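Local coordinates for apical membrane antigen 1 (Toxoplasma gondii, PDB 3ZLE), which probably takes part in host cell invasion by the parasite, as a surface protein of the apicomplexan AMA1 family linked to the moving junction, at residues A[22-32]-A[296-304]; A[253-261]-A[334-344]. All coordinates share one frame; numbering follows the deposited sequence.

Contact 1. Residues A[22-32]-A[296-304]; sequences FNIPQVHGSGI and SGGFGANWA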
ATOM      1  N   PHE A  22      10.141  -1.651   7.295  1.00 25.15           N
ATOM      2  CA  PHE A  22       8.831  -2.080   7.803  1.00 22.79           C
ATOM      3  C   PHE A  22       8.300  -1.128   8.866  1.00 27.15           C
ATOM      4  O   PHE A  22       7.222  -1.346   9.460  1.00 27.77           O
ATOM      5  CB  PHE A  22       8.890  -3.581   8.258  1.00 21.01           C
ATOM      6  CG  PHE A  22       9.310  -4.514   7.151  1.00 18.50           C
ATOM      7  CD1 PHE A  22       8.395  -4.922   6.209  1.00 18.98           C
ATOM      8  CD2 PHE A  22      10.666  -4.793   6.927  1.00 17.54           C
ATOM      9  CE1 PHE A  22       8.771  -5.658   5.098  1.00 16.20           C
ATOM     10  CE2 PHE A  22      11.054  -5.573   5.866  1.00 19.59           C
ATOM     11  CZ  PHE A  22      10.112  -5.959   4.899  1.00 16.41           C
ATOM     12  N   ASN A  23       9.024  -0.029   9.077  1.00 29.51           N
ATOM     13  CA  ASN A  23       8.516   1.037   9.945  1.00 24.47           C
ATOM     14  C   ASN A  23       7.643   1.985   9.166  1.00 21.96           C
ATOM     15  O   ASN A  23       8.066   3.065   8.756  1.00 24.88           O
ATOM     16  CB  ASN A  23       9.643   1.797  10.567  1.00 22.94           C
ATOM     17  CG  ASN A  23       9.159   2.826  11.534  1.00 26.06           C
ATOM     18  OD1 ASN A  23       7.956   3.095  11.636  1.00 32.18           O
ATOM     19  ND2 ASN A  23      10.076   3.381  12.288  1.00 23.47           N
ATOM     20  N   ILE A  24       6.448   1.513   8.888  1.00 22.01           N
ATOM     21  CA  ILE A  24       5.506   2.152   7.973  1.00 18.07           C
ATOM     22  C   ILE A  24       5.088   3.624   8.293  1.00 20.76           C
ATOM     23  O   ILE A  24       4.939   4.454   7.370  1.00 22.41           O
ATOM     24  CB  ILE A  24       4.283   1.221   7.809  1.00 17.92           C
ATOM     25  CG1 ILE A  24       4.701   0.007   6.933  1.00 20.62           C
ATOM     26  CG2 ILE A  24       3.094   1.956   7.190  1.00 16.02           C
ATOM     27  CD1 ILE A  24       3.531  -0.906   6.559  1.00 21.57           C
ATOM     28  N   PRO A  25       4.764   3.931   9.573  1.00 22.06           N
ATOM     29  CA  PRO A  25       4.449   5.343   9.872  1.00 20.86           C
ATOM     30  C   PRO A  25       5.618   6.225   9.552  1.00 21.78           C
ATOM     31  O   PRO A  25       5.437   7.338   9.096  1.00 26.93           O
ATOM     32  CB  PRO A  25       4.235   5.344  11.395  1.00 23.98           C
ATOM     33  CG  PRO A  25       3.928   3.909  11.752  1.00 22.60           C
ATOM     34  CD  PRO A  25       4.712   3.078  10.775  1.00 19.85           C
ATOM     35  N   GLN A  26       6.829   5.762   9.845  1.00 23.75           N
ATOM     36  CA  GLN A  26       7.987   6.509   9.450  1.00 22.83           C
ATOM     37  C   GLN A  26       8.181   6.594   7.921  1.00 24.79           C
ATOM     38  O   GLN A  26       8.310   7.690   7.382  1.00 29.75           O
ATOM     39  CB  GLN A  26       9.215   5.963  10.122  1.00 28.99           C
ATOM     40  CG  GLN A  26      10.475   6.759   9.822  1.00 35.65           C
ATOM     41  CD  GLN A  26      11.506   6.571  10.908  1.00 41.89           C
ATOM     42  OE1 GLN A  26      11.159   6.395  12.071  1.00 57.06           O
ATOM     43  NE2 GLN A  26      12.780   6.515  10.520  1.00 51.37           N
ATOM     44  N   VAL A  27       8.266   5.457   7.221  1.00 23.59           N
ATOM     45  CA  VAL A  27       8.699   5.515   5.794  1.00 20.22           C
ATOM     46  C   VAL A  27       7.511   5.868   4.861  1.00 22.13           C
ATOM     47  O   VAL A  27       7.687   6.508   3.864  1.00 22.50           O
ATOM     48  CB  VAL A  27       9.395   4.218   5.289  1.00 23.61           C
ATOM     49  CG1 VAL A  27      10.609   3.856   6.145  1.00 21.37           C
ATOM     50  CG2 VAL A  27       8.414   3.050   5.238  1.00 27.19           C
ATOM     51  N   HIS A  28       6.304   5.508   5.231  1.00 17.60           N
ATOM     52  CA  HIS A  28       5.173   5.884   4.407  1.00 19.74           C
ATOM     53  C   HIS A  28       4.472   7.176   4.877  1.00 22.90           C
ATOM     54  O   HIS A  28       4.313   8.104   4.083  1.00 22.43           O
ATOM     55  CB  HIS A  28       4.189   4.715   4.286  1.00 15.16           C
ATOM     56  CG  HIS A  28       3.052   4.957   3.353  1.00 14.64           C
ATOM     57  ND1 HIS A  28       3.222   5.221   2.007  1.00 15.83           N
ATOM     58  CD2 HIS A  28       1.708   5.005   3.589  1.00 14.74           C
ATOM     59  CE1 HIS A  28       2.030   5.408   1.456  1.00 15.02           C
ATOM     60  NE2 HIS A  28       1.098   5.261   2.395  1.00 14.51           N
ATOM     61  N   GLY A  29       4.072   7.219   6.156  1.00 22.32           N
ATOM     62  CA  GLY A  29       3.656   8.471   6.827  1.00 23.07           C
ATOM     63  C   GLY A  29       2.266   8.979   6.447  1.00 26.23           C
ATOM     64  O   GLY A  29       1.891  10.112   6.752  1.00 29.16           O
ATOM     65  N   SER A  30       1.472   8.114   5.843  1.00 24.56           N
ATOM     66  CA  SER A  30       0.138   8.499   5.419  1.00 20.42           C
ATOM     67  C   SER A  30      -0.744   7.272   5.366  1.00 21.50           C
ATOM     68  O   SER A  30      -0.311   6.199   5.737  1.00 22.00           O
ATOM     69  CB  SER A  30       0.188   9.219   4.100  1.00 18.76           C
ATOM     70  OG  SER A  30      -1.042   9.871   3.855  1.00 26.38           O
ATOM     71  N   GLY A  31      -2.031   7.458   5.075  1.00 24.12           N
ATOM     72  CA  GLY A  31      -2.937   6.322   4.996  1.00 23.89           C
ATOM     73  C   GLY A  31      -2.533   5.391   3.855  1.00 24.96           C
ATOM     74  O   GLY A  31      -1.818   5.804   2.910  1.00 21.61           O
ATOM     75  N   ILE A  32      -3.016   4.148   3.925  1.00 22.75           N
ATOM     76  CA  ILE A  32      -2.651   3.102   2.954  1.00 24.34           C
ATOM     77  C   ILE A  32      -3.904   2.674   2.202  1.00 26.83           C
ATOM     78  O   ILE A  32      -4.002   2.878   0.979  1.00 25.90           O
ATOM     79  CB  ILE A  32      -2.009   1.894   3.662  1.00 23.85           C
ATOM     80  CG1 ILE A  32      -0.759   2.353   4.450  1.00 23.57           C
ATOM     81  CG2 ILE A  32      -1.669   0.802   2.663  1.00 19.09           C
ATOM     82  CD1 ILE A  32      -0.314   1.382   5.515  1.00 21.88           C
ATOM     83  N   SER A 296      -4.323   9.340   9.503  1.00 29.21           N
ATOM     84  CA  SER A 296      -3.687   8.214  10.182  1.00 26.94           C
ATOM     85  C   SER A 296      -2.186   8.470  10.384  1.00 20.39           C
ATOM     86  O   SER A 296      -1.603   7.992  11.331  1.00 28.63           O
ATOM     87  CB  SER A 296      -3.881   6.954   9.349  1.00 27.65           C
ATOM     88  OG  SER A 296      -3.223   7.102   8.089  1.00 34.06           O
ATOM     89  N   GLY A 297      -1.565   9.239   9.523  1.00 22.59           N
ATOM     90  CA  GLY A 297      -0.047   9.303   9.533  1.00 23.26           C
ATOM     91  C   GLY A 297       0.603   7.959   9.260  1.00 25.72           C
ATOM     92  O   GLY A 297       1.795   7.782   9.513  1.00 29.43           O
ATOM     93  N   GLY A 298      -0.198   6.985   8.764  1.00 26.27           N
ATOM     94  CA  GLY A 298       0.285   5.621   8.588  1.00 26.81           C
ATOM     95  C   GLY A 298       0.377   4.753   9.833  1.00 29.80           C
ATOM     96  O   GLY A 298       0.832   3.609   9.766  1.00 34.70           O
ATOM     97  N   PHE A 299      -0.155   5.233  10.947  1.00 26.50           N
ATOM     98  CA  PHE A 299      -0.354   4.364  12.095  1.00 26.81           C
ATOM     99  C   PHE A 299      -1.579   3.455  11.889  1.00 32.93           C
ATOM    100  O   PHE A 299      -2.637   3.901  11.410  1.00 29.06           O
ATOM    101  CB  PHE A 299      -0.483   5.201  13.383  1.00 27.70           C
ATOM    102  CG  PHE A 299       0.808   5.883  13.798  1.00 25.15           C
ATOM    103  CD1 PHE A 299       1.754   5.218  14.586  1.00 25.76           C
ATOM    104  CD2 PHE A 299       1.128   7.170  13.319  1.00 30.76           C
ATOM    105  CE1 PHE A 299       3.006   5.819  14.903  1.00 26.54           C
ATOM    106  CE2 PHE A 299       2.347   7.798  13.686  1.00 30.36           C
ATOM    107  CZ  PHE A 299       3.291   7.108  14.475  1.00 24.49           C
ATOM    108  N   GLY A 300      -1.433   2.168  12.186  1.00 23.86           N
ATOM    109  CA  GLY A 300      -2.614   1.298  12.156  1.00 22.03           C
ATOM    110  C   GLY A 300      -2.233  -0.177  12.048  1.00 23.94           C
ATOM    111  O   GLY A 300      -1.074  -0.527  12.172  1.00 24.60           O
ATOM    112  N   ALA A 301      -3.211  -1.031  11.749  1.00 21.31           N
ATOM    113  CA  ALA A 301      -2.973  -2.470  11.708  1.00 20.29           C
ATOM    114  C   ALA A 301      -2.532  -2.810  10.291  1.00 21.91           C
ATOM    115  O   ALA A 301      -3.372  -3.050   9.434  1.00 20.91           O
ATOM    116  CB  ALA A 301      -4.254  -3.216  12.058  1.00 18.71           C
ATOM    117  N   ASN A 302      -1.243  -2.653  10.012  1.00 22.91           N
ATOM    118  CA  ASN A 302      -0.770  -2.597   8.629  1.00 25.42           C
ATOM    119  C   ASN A 302       0.074  -3.841   8.281  1.00 27.24           C
ATOM    120  O   ASN A 302       0.496  -3.995   7.130  1.00 25.65           O
ATOM    121  CB  ASN A 302       0.132  -1.363   8.389  1.00 27.24           C
ATOM    122  CG  ASN A 302      -0.482  -0.078   8.853  1.00 25.70           C
ATOM    123  OD1 ASN A 302      -1.666   0.196   8.598  1.00 27.33           O
ATOM    124  ND2 ASN A 302       0.361   0.807   9.370  1.00 20.79           N
ATOM    125  N   TRP A 303       0.452  -4.602   9.305  1.00 24.05           N
ATOM    126  CA  TRP A 303       1.276  -5.796   9.147  1.00 23.14           C
ATOM    127  C   TRP A 303       0.472  -7.058   9.422  1.00 27.33           C
ATOM    128  O   TRP A 303      -0.435  -7.030  10.227  1.00 23.78           O
ATOM    129  CB  TRP A 303       2.445  -5.754  10.095  1.00 21.48           C
ATOM    130  CG  TRP A 303       3.262  -4.446  10.041  1.00 27.25           C
ATOM    131  CD1 TRP A 303       4.449  -4.257   9.396  1.00 22.23           C
ATOM    132  CD2 TRP A 303       3.003  -3.225  10.781  1.00 21.18           C
ATOM    133  NE1 TRP A 303       4.899  -2.957   9.605  1.00 26.68           N
ATOM    134  CE2 TRP A 303       4.022  -2.307  10.442  1.00 27.27           C
ATOM    135  CE3 TRP A 303       1.946  -2.787  11.593  1.00 22.60           C
ATOM    136  CZ2 TRP A 303       4.050  -0.979  10.942  1.00 23.31           C
ATOM    137  CZ3 TRP A 303       1.959  -1.474  12.067  1.00 23.15           C
ATOM    138  CH2 TRP A 303       3.033  -0.598  11.766  1.00 24.10           C
ATOM    139  N   ALA A 304       0.795  -8.153   8.703  1.00 24.64           N
ATOM    140  CA  ALA A 304       0.167  -9.436   8.909  1.00 23.58           C
ATOM    141  C   ALA A 304       1.199 -10.554   8.926  1.00 26.18           C
ATOM    142  O   ALA A 304       2.078 -10.608   8.078  1.00 32.07           O
ATOM    143  CB  ALA A 304      -0.890  -9.716   7.828  1.00 24.06           C
TER

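Contact 2. Residues A[253-261]-A[334-344]; sequences KEECWKRVF and VAYTALGSSTE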
ATOM      1  N   LYS A 253      -2.198 -17.944   1.643  1.00 28.90           N
ATOM      2  CA  LYS A 253      -1.421 -16.800   2.049  1.00 30.42           C
ATOM      3  C   LYS A 253      -1.808 -15.521   1.281  1.00 25.06           C
ATOM      4  O   LYS A 253      -1.969 -14.464   1.872  1.00 26.57           O
ATOM      5  CB  LYS A 253       0.069 -17.125   1.923  1.00 32.11           C
ATOM      6  CG  LYS A 253       0.579 -17.316   0.502  1.00 25.74           C
ATOM      7  CD  LYS A 253       1.944 -18.006   0.564  1.00 26.48           C
ATOM      8  CE  LYS A 253       2.546 -18.330  -0.791  1.00 26.36           C
ATOM      9  NZ  LYS A 253       3.958 -18.811  -0.531  1.00 31.60           N
ATOM     10  N   GLU A 254      -2.263 -15.701   0.060  1.00 23.74           N
ATOM     11  CA  GLU A 254      -2.691 -14.570  -0.745  1.00 30.51           C
ATOM     12  C   GLU A 254      -3.959 -13.912  -0.170  1.00 34.19           C
ATOM     13  O   GLU A 254      -4.176 -12.679  -0.302  1.00 33.95           O
ATOM     14  CB  GLU A 254      -2.948 -15.028  -2.187  1.00 29.79           C
ATOM     15  CG  GLU A 254      -3.900 -14.103  -2.947  1.00 32.03           C
ATOM     16  CD  GLU A 254      -4.078 -14.494  -4.421  1.00 46.15           C
ATOM     17  OE1 GLU A 254      -3.183 -15.186  -5.006  1.00 41.88           O
ATOM     18  OE2 GLU A 254      -5.124 -14.094  -4.997  1.00 42.92           O
ATOM     19  N   GLU A 255      -4.815 -14.739   0.422  1.00 29.21           N
ATOM     20  CA  GLU A 255      -6.003 -14.249   1.073  1.00 33.40           C
ATOM     21  C   GLU A 255      -5.561 -13.393   2.263  1.00 30.38           C
ATOM     22  O   GLU A 255      -6.079 -12.312   2.462  1.00 27.50           O
ATOM     23  CB  GLU A 255      -6.907 -15.431   1.516  1.00 40.34           C
ATOM     24  CG  GLU A 255      -8.041 -15.083   2.490  1.00 51.22           C
ATOM     25  CD  GLU A 255      -9.052 -16.236   2.671  1.00 63.05           C
ATOM     26  OE1 GLU A 255      -9.275 -17.007   1.718  1.00 69.07           O
ATOM     27  OE2 GLU A 255      -9.631 -16.372   3.764  1.00 52.40           O
ATOM     28  N   CYS A 256      -4.544 -13.839   2.983  1.00 28.69           N
ATOM     29  CA  CYS A 256      -3.983 -13.042   4.073  1.00 35.23           C
ATOM     30  C   CYS A 256      -3.434 -11.704   3.559  1.00 34.18           C
ATOM     31  O   CYS A 256      -3.625 -10.673   4.177  1.00 33.04           O
ATOM     32  CB  CYS A 256      -2.894 -13.814   4.824  1.00 29.38           C
ATOM     33  SG  CYS A 256      -2.218 -12.970   6.283  1.00 34.21           S
ATOM     34  N   TRP A 257      -2.792 -11.737   2.406  1.00 28.03           N
ATOM     35  CA  TRP A 257      -2.212 -10.548   1.821  1.00 25.14           C
ATOM     36  C   TRP A 257      -3.298  -9.511   1.471  1.00 29.02           C
ATOM     37  O   TRP A 257      -3.145  -8.329   1.720  1.00 31.87           O
ATOM     38  CB  TRP A 257      -1.387 -10.944   0.586  1.00 21.08           C
ATOM     39  CG  TRP A 257      -0.965  -9.769  -0.278  1.00 23.31           C
ATOM     40  CD1 TRP A 257       0.006  -8.860  -0.001  1.00 21.88           C
ATOM     41  CD2 TRP A 257      -1.533  -9.384  -1.546  1.00 20.02           C
ATOM     42  NE1 TRP A 257       0.095  -7.931  -1.027  1.00 21.18           N
ATOM     43  CE2 TRP A 257      -0.832  -8.235  -1.986  1.00 20.08           C
ATOM     44  CE3 TRP A 257      -2.511  -9.941  -2.376  1.00 18.29           C
ATOM     45  CZ2 TRP A 257      -1.117  -7.584  -3.216  1.00 21.33           C
ATOM     46  CZ3 TRP A 257      -2.790  -9.303  -3.613  1.00 25.31           C
ATOM     47  CH2 TRP A 257      -2.043  -8.181  -4.043  1.00 21.02           C
ATOM     48  N   LYS A 258      -4.419  -9.982   0.952  1.00 34.71           N
ATOM     49  CA  LYS A 258      -5.565  -9.124   0.680  1.00 32.42           C
ATOM     50  C   LYS A 258      -6.252  -8.599   1.924  1.00 34.61           C
ATOM     51  O   LYS A 258      -6.792  -7.490   1.924  1.00 33.73           O
ATOM     52  CB  LYS A 258      -6.567  -9.872  -0.150  1.00 31.72           C
ATOM     53  CG  LYS A 258      -6.232  -9.840  -1.607  1.00 38.75           C
ATOM     54  CD  LYS A 258      -7.183 -10.688  -2.412  1.00 47.26           C
ATOM     55  CE  LYS A 258      -6.814 -10.568  -3.866  1.00 45.00           C
ATOM     56  NZ  LYS A 258      -7.536 -11.494  -4.749  1.00 38.81           N
ATOM     57  N   ARG A 259      -6.234  -9.403   2.980  1.00 29.43           N
ATOM     58  CA  ARG A 259      -6.969  -9.097   4.179  1.00 23.11           C
ATOM     59  C   ARG A 259      -6.346  -7.953   4.935  1.00 27.72           C
ATOM     60  O   ARG A 259      -7.051  -7.132   5.506  1.00 26.21           O
ATOM     61  CB  ARG A 259      -7.022 -10.332   5.070  1.00 25.96           C
ATOM     62  CG  ARG A 259      -7.921 -10.199   6.278  1.00 31.46           C
ATOM     63  CD  ARG A 259      -8.805 -11.441   6.416  1.00 27.63           C
ATOM     64  NE  ARG A 259      -8.225 -12.460   7.267  1.00 28.69           N
ATOM     65  CZ  ARG A 259      -8.437 -13.780   7.120  1.00 31.93           C
ATOM     66  NH1 ARG A 259      -9.121 -14.247   6.097  1.00 29.02           N
ATOM     67  NH2 ARG A 259      -7.956 -14.626   8.004  1.00 26.09           N
ATOM     68  N   VAL A 260      -5.026  -7.970   5.062  1.00 24.77           N
ATOM     69  CA  VAL A 260      -4.353  -6.949   5.807  1.00 21.62           C
ATOM     70  C   VAL A 260      -4.603  -5.574   5.192  1.00 19.77           C
ATOM     71  O   VAL A 260      -4.813  -4.593   5.905  1.00 21.45           O
ATOM     72  CB  VAL A 260      -2.863  -7.287   5.919  1.00 26.66           C
ATOM     73  CG1 VAL A 260      -2.182  -7.304   4.557  1.00 21.80           C
ATOM     74  CG2 VAL A 260      -2.165  -6.466   6.929  1.00 21.21           C
ATOM     75  N   PHE A 261      -4.713  -5.517   3.881  1.00 19.23           N
ATOM     76  CA  PHE A 261      -4.906  -4.251   3.212  1.00 20.16           C
ATOM     77  C   PHE A 261      -6.335  -3.767   3.459  1.00 24.79           C
ATOM     78  O   PHE A 261      -6.576  -2.573   3.649  1.00 27.45           O
ATOM     79  CB  PHE A 261      -4.670  -4.412   1.679  1.00 18.47           C
ATOM     80  CG  PHE A 261      -5.026  -3.179   0.888  1.00 21.38           C
ATOM     81  CD1 PHE A 261      -4.202  -2.035   0.928  1.00 18.10           C
ATOM     82  CD2 PHE A 261      -6.237  -3.100   0.234  1.00 20.21           C
ATOM     83  CE1 PHE A 261      -4.511  -0.922   0.206  1.00 16.28           C
ATOM     84  CE2 PHE A 261      -6.559  -1.959  -0.504  1.00 20.56           C
ATOM     85  CZ  PHE A 261      -5.720  -0.856  -0.458  1.00 19.87           C
ATOM     86  N   VAL A 334       4.917 -16.506   6.145  1.00 24.63           N
ATOM     87  CA  VAL A 334       5.112 -15.285   5.293  1.00 25.89           C
ATOM     88  C   VAL A 334       4.735 -13.990   6.031  1.00 34.88           C
ATOM     89  O   VAL A 334       3.766 -13.950   6.803  1.00 29.86           O
ATOM     90  CB  VAL A 334       4.348 -15.376   3.963  1.00 29.74           C
ATOM     91  CG1 VAL A 334       4.742 -14.206   3.026  1.00 27.88           C
ATOM     92  CG2 VAL A 334       4.646 -16.709   3.261  1.00 28.31           C
ATOM     93  N   ALA A 335       5.534 -12.939   5.852  1.00 36.91           N
ATOM     94  CA  ALA A 335       5.204 -11.656   6.471  1.00 27.36           C
ATOM     95  C   ALA A 335       4.783 -10.644   5.442  1.00 29.30           C
ATOM     96  O   ALA A 335       5.543 -10.328   4.509  1.00 29.20           O
ATOM     97  CB  ALA A 335       6.337 -11.139   7.309  1.00 23.13           C
ATOM     98  N   TYR A 336       3.559 -10.152   5.594  1.00 22.31           N
ATOM     99  CA  TYR A 336       2.941  -9.299   4.591  1.00 24.12           C
ATOM    100  C   TYR A 336       2.735  -7.863   5.150  1.00 22.99           C
ATOM    101  O   TYR A 336       2.520  -7.676   6.373  1.00 20.14           O
ATOM    102  CB  TYR A 336       1.558  -9.890   4.258  1.00 28.92           C
ATOM    103  CG  TYR A 336       1.608 -11.134   3.410  1.00 28.02           C
ATOM    104  CD1 TYR A 336       2.059 -11.069   2.089  1.00 27.54           C
ATOM    105  CD2 TYR A 336       1.187 -12.373   3.909  1.00 21.97           C
ATOM    106  CE1 TYR A 336       2.027 -12.140   1.269  1.00 22.02           C
ATOM    107  CE2 TYR A 336       1.163 -13.507   3.081  1.00 26.81           C
ATOM    108  CZ  TYR A 336       1.578 -13.369   1.755  1.00 30.78           C
ATOM    109  OH  TYR A 336       1.630 -14.451   0.917  1.00 23.02           O
ATOM    110  N   THR A 337       2.600  -6.883   4.277  1.00 19.11           N
ATOM    111  CA  THR A 337       2.005  -5.598   4.747  1.00 19.09           C
ATOM    112  C   THR A 337       0.888  -5.120   3.882  1.00 20.95           C
ATOM    113  O   THR A 337       0.763  -5.498   2.702  1.00 25.88           O
ATOM    114  CB  THR A 337       3.020  -4.475   4.871  1.00 21.39           C
ATOM    115  OG1 THR A 337       3.352  -3.999   3.576  1.00 23.29           O
ATOM    116  CG2 THR A 337       4.276  -4.919   5.603  1.00 20.97           C
ATOM    117  N   ALA A 338       0.140  -4.170   4.397  1.00 20.75           N
ATOM    118  CA  ALA A 338      -0.798  -3.460   3.540  1.00 17.31           C
ATOM    119  C   ALA A 338      -0.151  -2.700   2.386  1.00 18.81           C
ATOM    120  O   ALA A 338      -0.782  -2.526   1.320  1.00 19.84           O
ATOM    121  CB  ALA A 338      -1.700  -2.569   4.338  1.00 15.15           C
ATOM    122  N   LEU A 339       1.120  -2.377   2.510  1.00 18.02           N
ATOM    123  CA  LEU A 339       1.812  -1.686   1.352  1.00 22.23           C
ATOM    124  C   LEU A 339       2.317  -2.590   0.248  1.00 23.02           C
ATOM    125  O   LEU A 339       2.246  -2.236  -0.956  1.00 18.55           O
ATOM    126  CB  LEU A 339       2.944  -0.824   1.840  1.00 18.76           C
ATOM    127  CG  LEU A 339       2.400   0.442   2.504  1.00 19.71           C
ATOM    128  CD1 LEU A 339       3.432   1.056   3.418  1.00 22.42           C
ATOM    129  CD2 LEU A 339       1.975   1.412   1.417  1.00 20.85           C
ATOM    130  N   GLY A 340       2.920  -3.710   0.663  1.00 21.63           N
ATOM    131  CA  GLY A 340       3.713  -4.528  -0.231  1.00 22.69           C
ATOM    132  C   GLY A 340       2.919  -5.338  -1.223  1.00 23.36           C
ATOM    133  O   GLY A 340       1.683  -5.316  -1.215  1.00 24.37           O
ATOM    134  N   SER A 341       3.652  -5.958  -2.152  1.00 26.68           N
ATOM    135  CA  SER A 341       3.136  -7.007  -3.038  1.00 28.11           C
ATOM    136  C   SER A 341       3.023  -8.345  -2.333  1.00 24.53           C
ATOM    137  O   SER A 341       3.484  -8.500  -1.244  1.00 21.61           O
ATOM    138  CB  SER A 341       4.075  -7.195  -4.239  1.00 25.75           C
ATOM    139  OG  SER A 341       3.344  -7.731  -5.342  1.00 29.70           O
ATOM    140  N   SER A 342       2.538  -9.354  -3.032  1.00 25.44           N
ATOM    141  CA  SER A 342       2.596 -10.700  -2.501  1.00 27.74           C
ATOM    142  C   SER A 342       3.840 -11.408  -3.024  1.00 24.58           C
ATOM    143  O   SER A 342       4.130 -12.499  -2.584  1.00 28.05           O
ATOM    144  CB  SER A 342       1.339 -11.514  -2.887  1.00 23.69           C
ATOM    145  OG  SER A 342       1.227 -11.590  -4.300  1.00 29.01           O
ATOM    146  N   THR A 343       4.583 -10.777  -3.944  1.00 21.21           N
ATOM    147  CA  THR A 343       5.830 -11.374  -4.394  1.00 22.64           C
ATOM    148  C   THR A 343       6.731 -11.465  -3.173  1.00 24.48           C
ATOM    149  O   THR A 343       6.642 -10.622  -2.300  1.00 21.65           O
ATOM    150  CB  THR A 343       6.508 -10.556  -5.502  1.00 32.32           C
ATOM    151  OG1 THR A 343       6.654  -9.184  -5.088  1.00 29.64           O
ATOM    152  CG2 THR A 343       5.702 -10.634  -6.775  1.00 24.25           C
ATOM    153  N   GLU A 344       7.519 -12.533  -3.058  1.00 22.71           N
ATOM    154  CA  GLU A 344       8.274 -12.814  -1.821  1.00 23.24           C
ATOM    155  C   GLU A 344       9.803 -12.682  -1.934  1.00 25.87           C
ATOM    156  O   GLU A 344      10.385 -13.123  -2.939  1.00 23.24           O
ATOM    157  CB  GLU A 344       7.928 -14.224  -1.317  1.00 24.87           C
ATOM    158  CG  GLU A 344       6.428 -14.437  -1.037  1.00 25.99           C
ATOM    159  CD  GLU A 344       6.106 -15.885  -0.713  1.00 23.81           C
ATOM    160  OE1 GLU A 344       7.038 -16.727  -0.714  1.00 29.04           O
ATOM    161  OE2 GLU A 344       4.932 -16.189  -0.561  1.00 25.55           O
TER
HETATM  162  O   HOH W   1      -1.574  -5.907   1.197  1.00 28.52           O

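Contact 1. Residues A[22-32]-A[296-304]
Trp303 and Phe299 receive Ile24 and Pro25 in a largely buried contact, where the N-terminal segment with the short helix 24-27 is laid against the loop leading into strand 303-308 of the ectodomain. Trp303 CG lies anti to the carbonyl carbon (chi1 -51°), which carries the indole toward Phe22 and Ile24. The one hydrogen bond between the segments runs from Trp303 NE1 to Phe22 O (2.8 Å); lying in both the carbonyl and the indole plane, it helps hold the indole's rotation. Over one indole face, offset toward the rim, sits Ile24 CD1. Pro25 CB stands almost centrally above the Phe299 ring, 3.7 Å from its centroid, a CH-pi contact at the more open end, Phe299 being exposed and Pro25 partly so.

Gly298 has no side chain to hold the chains apart; Gly297 and Gly298 both have positive phi in the type I' turn 296-299. CA-H...O contacts run both ways between Gly29 and Gly297. Asn302 ND2 donates to Gly298 O (2.9 Å), and its OD1 accepts from Ala267 N. Asp269 bonds both Ser296 OG and Gly31 N. Phe228 meets Trp303 edge-to-face, Ile24 also touches Thr337 of strand 333-337, and Ile32 reaches Phe261 of helix 253-262.

Contact 2. Residues A[253-261]-A[334-344]
Helix 253-262 packs on strand 333-337 of an antiparallel sheet, and Trp257 also grips the loop that follows. The axes of 253-261 and 334-337 come within 7.8 Å, at 29°. With CG anti to the backbone N (chi1 168°), the indole swings out between Tyr336 and the loop. Its NE1 donates to Gly340 O at 3.1 Å, nearly straight at 167° and within the ring plane, although the N-H arrives above the carbonyl plane. Ser342 CB covers one face of the five-membered ring, 3.9 Å from its centroid.

Tyr336 is clasped on both faces, by Trp257 CB on one and by Val334 CG1 on the other; Lys253 CB lies at its edge. The extended Lys253 chain passes the phenol and ends in a salt bridge, NZ to Glu344 OE2 at 2.8 Å, on the syn side of the carboxylate. Farther along the helix, Val260 CG1 rests on the backbone at Thr337, and a water lies 2.9 Å from Trp257 O and 2.8 Å from Thr337 O, bridging the two backbones. Lys191 of strand 187-191 bonds Gly340 O, while the Cys256-Cys317 disulfide joins the helix to strand 315-320.

Both contacts are mainly buried and are built on the same sheet, in which strands 303-308 and 333-337 are neighbours. The backbone joins them directly: Asn302 O lies 2.8 Å from Ala338 N and Ala304 O 2.9 Å from Tyr336 N, both probable hydrogen bonds, and Ala304 CB packs on Val260 CG2. A tryptophan indole N-H bonds a backbone carbonyl in each, yet their settings differ. Contact 1 sets a short helix and the loop after it against a glycine-rich turn and the start of a strand, without a charged pair between its segments; contact 2 packs a helix on a strand and ends at its more exposed side with a lysine-glutamate salt bridge. The segments alternate along the chain.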